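Local coordinates for nitrogenase molybdenum-iron protein alpha chain (Clostridium pasteurianum, PDB 4WES) that reduces dinitrogen to ammonia as part of the nitrogenase complex, carrying the iron-molybdenum cofactor and sharing an iron-sulfur cluster with the beta chain, at residues G60-P65 against I188-V193; G214-G219 against R264-I269. All coordinates share one frame; numbering follows the deposited sequence.

Contact 1: G60-P65 against I188-V193. With ICS (iron-sulfur-molybdenum cluster with interstitial carbon), chain F.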
loop_
_atom_site.group_PDB
_atom_site.type_symbol
_atom_site.label_atom_id
_atom_site.label_comp_id
_atom_site.label_asym_id
_atom_site.label_seq_id
_atom_site.Cartn_x
_atom_site.Cartn_y
_atom_site.Cartn_z
ATOM N N GLY A 60 33.514 1.701 -8.101
ATOM C CA GLY A 60 32.184 2.271 -8.091
ATOM C C GLY A 60 31.914 3.245 -9.216
ATOM O O GLY A 60 30.757 3.395 -9.627
ATOM N N VAL A 61 32.962 3.907 -9.698
ATOM C CA VAL A 61 32.836 5.013 -10.632
ATOM C C VAL A 61 33.291 4.617 -12.038
ATOM O O VAL A 61 32.471 4.478 -12.945
ATOM C CB VAL A 61 33.540 6.293 -10.105
ATOM C CG1 VAL A 61 33.558 7.379 -11.164
ATOM C CG2 VAL A 61 32.845 6.758 -8.823
ATOM N N VAL A 62 34.585 4.406 -12.262
ATOM C CA VAL A 62 35.043 4.205 -13.634
ATOM C C VAL A 62 34.712 2.833 -14.195
ATOM O O VAL A 62 34.255 2.701 -15.345
ATOM C CB VAL A 62 36.554 4.526 -13.765
ATOM C CG1 VAL A 62 37.061 4.181 -15.173
ATOM C CG2 VAL A 62 36.804 5.994 -13.450
ATOM N N MET A 63 34.918 1.774 -13.430
ATOM C CA MET A 63 34.849 0.416 -13.984
ATOM C C MET A 63 33.458 -0.219 -13.928
ATOM O O MET A 63 33.051 -0.895 -14.882
ATOM C CB MET A 63 35.839 -0.497 -13.293
ATOM C CG MET A 63 37.274 -0.115 -13.570
ATOM S SD MET A 63 37.728 -0.137 -15.316
ATOM C CE MET A 63 37.334 -1.832 -15.728
ATOM N N GLY A 64 32.732 -0.023 -12.823
ATOM C CA GLY A 64 31.427 -0.609 -12.633
ATOM C C GLY A 64 30.469 -0.527 -13.817
ATOM O O GLY A 64 29.738 -1.478 -14.048
ATOM N N PRO A 65 30.428 0.613 -14.512
ATOM C CA PRO A 65 29.481 0.705 -15.618
ATOM C C PRO A 65 29.680 -0.252 -16.780
ATOM O O PRO A 65 28.792 -0.371 -17.606
ATOM C CB PRO A 65 29.597 2.152 -16.067
ATOM C CG PRO A 65 30.059 2.874 -14.821
ATOM C CD PRO A 65 31.013 1.920 -14.204
ATOM N N ILE A 188 44.032 4.964 -11.010
ATOM C CA ILE A 188 44.321 3.540 -10.972
ATOM C C ILE A 188 43.499 2.814 -12.040
ATOM O O ILE A 188 44.024 1.936 -12.769
ATOM C CB ILE A 188 44.035 2.993 -9.553
ATOM C CG1 ILE A 188 45.077 3.544 -8.567
ATOM C CG2 ILE A 188 44.060 1.460 -9.530
ATOM C CD1 ILE A 188 44.669 3.474 -7.104
ATOM N N ALA A 189 42.225 3.142 -12.199
ATOM C CA ALA A 189 41.420 2.527 -13.226
ATOM C C ALA A 189 41.961 2.857 -14.607
ATOM O O ALA A 189 42.053 1.975 -15.484
ATOM C CB ALA A 189 39.966 2.955 -13.113
ATOM N N ASN A 190 42.261 4.132 -14.844
ATOM C CA ASN A 190 42.706 4.545 -16.169
ATOM C C ASN A 190 43.967 3.816 -16.600
ATOM O O ASN A 190 44.125 3.484 -17.770
ATOM C CB ASN A 190 42.980 6.061 -16.238
ATOM C CG ASN A 190 41.733 6.934 -16.502
ATOM O OD1 ASN A 190 41.751 7.730 -17.423
ATOM N ND2 ASN A 190 40.684 6.773 -15.704
ATOM N N ASN A 191 44.885 3.594 -15.668
ATOM C CA ASN A 191 46.160 2.972 -16.020
ATOM C C ASN A 191 45.921 1.599 -16.626
ATOM O O ASN A 191 46.467 1.260 -17.683
ATOM C CB ASN A 191 47.061 2.847 -14.815
ATOM C CG ASN A 191 47.648 4.154 -14.376
ATOM O OD1 ASN A 191 47.623 5.160 -15.102
ATOM N ND2 ASN A 191 48.204 4.151 -13.156
ATOM N N THR A 192 45.124 0.780 -15.961
ATOM C CA THR A 192 44.890 -0.593 -16.419
ATOM C C THR A 192 43.979 -0.636 -17.636
ATOM O O THR A 192 44.190 -1.430 -18.562
ATOM C CB THR A 192 44.380 -1.453 -15.252
ATOM O OG1 THR A 192 45.447 -1.606 -14.315
ATOM C CG2 THR A 192 43.828 -2.776 -15.705
ATOM N N VAL A 193 42.968 0.229 -17.697
ATOM C CA VAL A 193 42.145 0.279 -18.903
ATOM C C VAL A 193 43.014 0.619 -20.122
ATOM O O VAL A 193 42.884 -0.011 -21.188
ATOM C CB VAL A 193 40.999 1.308 -18.724
ATOM C CG1 VAL A 193 40.294 1.560 -20.050
ATOM C CG2 VAL A 193 39.995 0.814 -17.696
HETATM FE FE1 ICS F . 33.512 12.677 -13.141
HETATM MO MO1 ICS F . 29.309 11.372 -7.753
HETATM FE FE2 ICS F . 33.361 11.549 -10.739
HETATM FE FE3 ICS F . 31.273 11.421 -12.403
HETATM FE FE4 ICS F . 31.979 13.740 -11.315
HETATM FE FE5 ICS F . 30.442 13.267 -9.295
HETATM FE FE6 ICS F . 31.776 11.060 -8.766
HETATM FE FE7 ICS F . 29.739 10.969 -10.365
HETATM C CX ICS F . 31.445 12.048 -10.502
HETATM S S1A ICS F . 34.266 13.577 -11.159
HETATM S S1B ICS F . 31.226 12.625 -7.279
HETATM S S2A ICS F . 33.328 10.465 -12.734
HETATM S S2B ICS F . 33.851 10.391 -8.903
HETATM S S3A ICS F . 30.926 15.307 -10.126
HETATM S S3B ICS F . 30.243 9.452 -8.790
HETATM S S4A ICS F . 31.349 13.406 -13.496
HETATM S S4B ICS F . 28.352 12.509 -9.563
HETATM S S5A ICS F . 29.391 10.216 -12.406
#
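Residues 60-63, a wider pi-type turn of helix 54-63, meet the middle of helix 182-196 where V62 and A189 face each other, their CA atoms 6.6 Å apart. Between these two segments the contact is apolar, with no hydrogen bond across it. V62 CB and CG1 both lie 3.8 Å from A189 CB; CG1 stands anti to the backbone N (chi1 174°). M63 starts off to one side, but its chain bends at chi2 and chi3, and its end comes nearer to helix 182-196. M63 CG comes within 4.1 Å of A189 CB, and M63 SD lies 3.4 Å from V193 CG2. The M63 and V193 side chains run past each other in opposite directions. The A189 methyl touches both V62 and M63; V193, one turn on, meets the M63 sulfur. The two helices border the iron-molybdenum cofactor in the nitrogenase component 1 fold. Helix 182-196 follows strand 169-172, an outermost strand of a four-stranded parallel sheet of this chain. Of these two segments, V61 is the residue in the cofactor pocket, and it turns to the cofactor instead of to helix 182-196. V61 CG1 lies 3.5 Å from S2A of the cluster, and V61 CG2 lies 3.7 Å from S3B. H186, from the same helix as A189, touches both V61 and V62. F172 of strand 169-172 packs on M63. The V62 carbonyl oxygen accepts a hydrogen bond from T241 OG1.

Contact 2: G214-G219 against R264-I269. With ICS (iron-sulfur-molybdenum cluster with interstitial carbon), chain F.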
loop_
_atom_site.group_PDB
_atom_site.type_symbol
_atom_site.label_atom_id
_atom_site.label_comp_id
_atom_site.label_asym_id
_atom_site.label_seq_id
_atom_site.Cartn_x
_atom_site.Cartn_y
_atom_site.Cartn_z
ATOM N N GLY A 214 34.738 9.764 -20.211
ATOM C CA GLY A 214 34.355 10.298 -18.909
ATOM C C GLY A 214 32.884 10.652 -18.872
ATOM O O GLY A 214 32.480 11.748 -18.444
ATOM N N GLU A 215 32.078 9.708 -19.308
ATOM C CA GLU A 215 30.635 9.830 -19.328
ATOM C C GLU A 215 30.061 8.478 -18.937
ATOM O O GLU A 215 30.403 7.459 -19.561
ATOM C CB GLU A 215 30.139 10.253 -20.701
ATOM C CG GLU A 215 28.655 10.110 -20.879
ATOM C CD GLU A 215 27.826 10.800 -19.819
ATOM O OE1 GLU A 215 26.806 10.211 -19.390
ATOM O OE2 GLU A 215 28.197 11.938 -19.426
ATOM N N TYR A 216 29.197 8.463 -17.907
ATOM C CA TYR A 216 28.843 7.215 -17.239
ATOM C C TYR A 216 27.367 6.865 -17.336
ATOM O O TYR A 216 26.887 5.962 -16.690
ATOM C CB TYR A 216 29.404 7.227 -15.816
ATOM C CG TYR A 216 30.885 7.497 -15.844
ATOM C CD1 TYR A 216 31.783 6.483 -16.131
ATOM C CD2 TYR A 216 31.382 8.763 -15.638
ATOM C CE1 TYR A 216 33.127 6.717 -16.237
ATOM C CE2 TYR A 216 32.745 9.019 -15.714
ATOM C CZ TYR A 216 33.623 7.997 -16.012
ATOM O OH TYR A 216 34.982 8.222 -16.102
ATOM N N ASN A 217 26.640 7.589 -18.207
ATOM C CA ASN A 217 25.222 7.326 -18.447
ATOM C C ASN A 217 24.369 7.375 -17.191
ATOM O O ASN A 217 23.413 6.613 -17.038
ATOM C CB ASN A 217 24.997 5.986 -19.176
ATOM C CG ASN A 217 23.652 5.935 -19.877
ATOM O OD1 ASN A 217 23.154 6.959 -20.355
ATOM N ND2 ASN A 217 23.072 4.752 -19.992
ATOM N N ILE A 218 24.684 8.319 -16.296
ATOM C CA ILE A 218 23.855 8.481 -15.108
ATOM C C ILE A 218 22.472 8.949 -15.535
ATOM O O ILE A 218 22.332 9.921 -16.265
ATOM C CB ILE A 218 24.488 9.469 -14.132
ATOM C CG1 ILE A 218 25.944 9.085 -13.771
ATOM C CG2 ILE A 218 23.615 9.613 -12.888
ATOM C CD1 ILE A 218 26.149 7.658 -13.269
ATOM N N GLY A 219 21.449 8.223 -15.103
ATOM C CA GLY A 219 20.087 8.573 -15.469
ATOM C C GLY A 219 19.797 8.595 -16.950
ATOM O O GLY A 219 18.827 9.222 -17.355
ATOM N N ARG A 264 38.288 15.290 -14.927
ATOM C CA ARG A 264 39.043 14.742 -13.831
ATOM C C ARG A 264 39.228 13.226 -13.952
ATOM O O ARG A 264 40.322 12.707 -13.727
ATOM C CB ARG A 264 38.335 15.092 -12.493
ATOM C CG ARG A 264 39.009 14.589 -11.236
ATOM C CD ARG A 264 40.349 15.219 -10.919
ATOM N NE ARG A 264 41.474 14.612 -11.629
ATOM C CZ ARG A 264 42.427 15.242 -12.290
ATOM N NH1 ARG A 264 42.377 16.534 -12.544
ATOM N NH2 ARG A 264 43.425 14.520 -12.782
ATOM N N SER A 265 38.137 12.498 -14.250
ATOM C CA SER A 265 38.207 11.060 -14.158
ATOM C C SER A 265 38.884 10.390 -15.346
ATOM O O SER A 265 39.337 9.253 -15.205
ATOM C CB SER A 265 36.819 10.423 -14.010
ATOM O OG SER A 265 36.034 10.590 -15.189
ATOM N N ILE A 266 38.964 11.069 -16.501
ATOM C CA ILE A 266 39.356 10.383 -17.734
ATOM C C ILE A 266 40.476 11.049 -18.475
ATOM O O ILE A 266 40.910 10.548 -19.538
ATOM C CB ILE A 266 38.129 10.182 -18.692
ATOM C CG1 ILE A 266 38.191 8.883 -19.499
ATOM C CG2 ILE A 266 37.881 11.419 -19.516
ATOM C CD1 ILE A 266 38.155 7.625 -18.649
ATOM N N ASN A 267 40.959 12.202 -18.005
ATOM C CA ASN A 267 41.977 12.928 -18.758
ATOM C C ASN A 267 43.250 12.101 -18.937
ATOM O O ASN A 267 43.987 12.307 -19.903
ATOM C CB ASN A 267 42.310 14.322 -18.191
ATOM C CG ASN A 267 43.104 14.304 -16.892
ATOM O OD1 ASN A 267 44.301 14.592 -16.926
ATOM N ND2 ASN A 267 42.459 13.996 -15.776
ATOM N N TYR A 268 43.507 11.184 -18.005
ATOM C CA TYR A 268 44.678 10.307 -18.105
ATOM C C TYR A 268 44.639 9.540 -19.443
ATOM O O TYR A 268 45.604 9.560 -20.227
ATOM C CB TYR A 268 44.741 9.304 -16.948
ATOM C CG TYR A 268 44.450 9.928 -15.592
ATOM C CD1 TYR A 268 45.444 10.523 -14.830
ATOM C CD2 TYR A 268 43.164 9.881 -15.063
ATOM C CE1 TYR A 268 45.141 11.113 -13.608
ATOM C CE2 TYR A 268 42.869 10.469 -13.861
ATOM C CZ TYR A 268 43.857 11.065 -13.124
ATOM O OH TYR A 268 43.602 11.631 -11.876
ATOM N N ILE A 269 43.520 8.874 -19.693
ATOM C CA ILE A 269 43.280 8.161 -20.963
ATOM C C ILE A 269 43.254 9.099 -22.163
ATOM O O ILE A 269 43.805 8.764 -23.221
ATOM C CB ILE A 269 42.031 7.277 -20.858
ATOM C CG1 ILE A 269 42.381 5.969 -20.151
ATOM C CG2 ILE A 269 41.421 6.981 -22.215
ATOM C CD1 ILE A 269 41.194 5.187 -19.663
HETATM FE FE1 ICS F . 33.512 12.677 -13.141
HETATM MO MO1 ICS F . 29.309 11.372 -7.753
HETATM FE FE2 ICS F . 33.361 11.549 -10.739
HETATM FE FE3 ICS F . 31.273 11.421 -12.403
HETATM FE FE4 ICS F . 31.979 13.740 -11.315
HETATM FE FE5 ICS F . 30.442 13.267 -9.295
HETATM FE FE6 ICS F . 31.776 11.060 -8.766
HETATM FE FE7 ICS F . 29.739 10.969 -10.365
HETATM C CX ICS F . 31.445 12.048 -10.502
HETATM S S1A ICS F . 34.266 13.577 -11.159
HETATM S S1B ICS F . 31.226 12.625 -7.279
HETATM S S2A ICS F . 33.328 10.465 -12.734
HETATM S S2B ICS F . 33.851 10.391 -8.903
HETATM S S3A ICS F . 30.926 15.307 -10.126
HETATM S S3B ICS F . 30.243 9.452 -8.790
HETATM S S4A ICS F . 31.349 13.406 -13.496
HETATM S S4B ICS F . 28.352 12.509 -9.563
HETATM S S5A ICS F . 29.391 10.216 -12.406
#
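Two side-chain hydroxyls meet beside the iron-molybdenum cofactor: Y216 OH and S265 OG are hydrogen-bonded at 2.7 Å. Either could be the donor. S265 OG lies in the plane of the Y216 ring, at its edge. S265 chi1 is 67°, which places OG between the backbone N and the carbonyl carbon and turns it toward the tyrosine. Both residues also touch one sulfur of the cluster. Y216 CE2 is 3.4 Å from S2A and S265 OG is 3.7 Å from it. The bond joins two residues of the cofactor pocket that come from different segments. I218 CG1, from the same segment as Y216, lies 3.9 Å from S5A. Beside the hydroxyl pair the packing is close. I266 CG2 rests 3.6 Å from the backbone N of G214, where the absence of a side chain leaves room for it. I266 CD1 is 4.1 Å from Y216 OH. A backbone hydrogen bond joins G214 to C262, the cysteine that binds the cofactor. The contact lies at the end of strand 209-215, against the first turns of helix 263-277, which follows the adjacent parallel strand 257-260; helix 182-196 packs on that helix through H186, N190 and V193.

In the fold
Both contacts are buried and border the iron-molybdenum cofactor, with their centres about 9 Å apart. Contact 1 joins two helices through apolar side chains. Contact 2 joins a strand end to a helix and adds a hydroxyl pair to its packing. Its centre is about 5 Å from the centre of the chain, that of contact 1 about 11 Å. N190 connects the two. Its ND2 bonds to H186 O within its own helix and probably also to S265 O. Its OD1 probably accepts from I269 N, which at the kink of helix 263-277 lacks its bond to the preceding turn. Contact 1 meets the cluster with one valine, contact 2 with a tyrosine, a serine and an isoleucine.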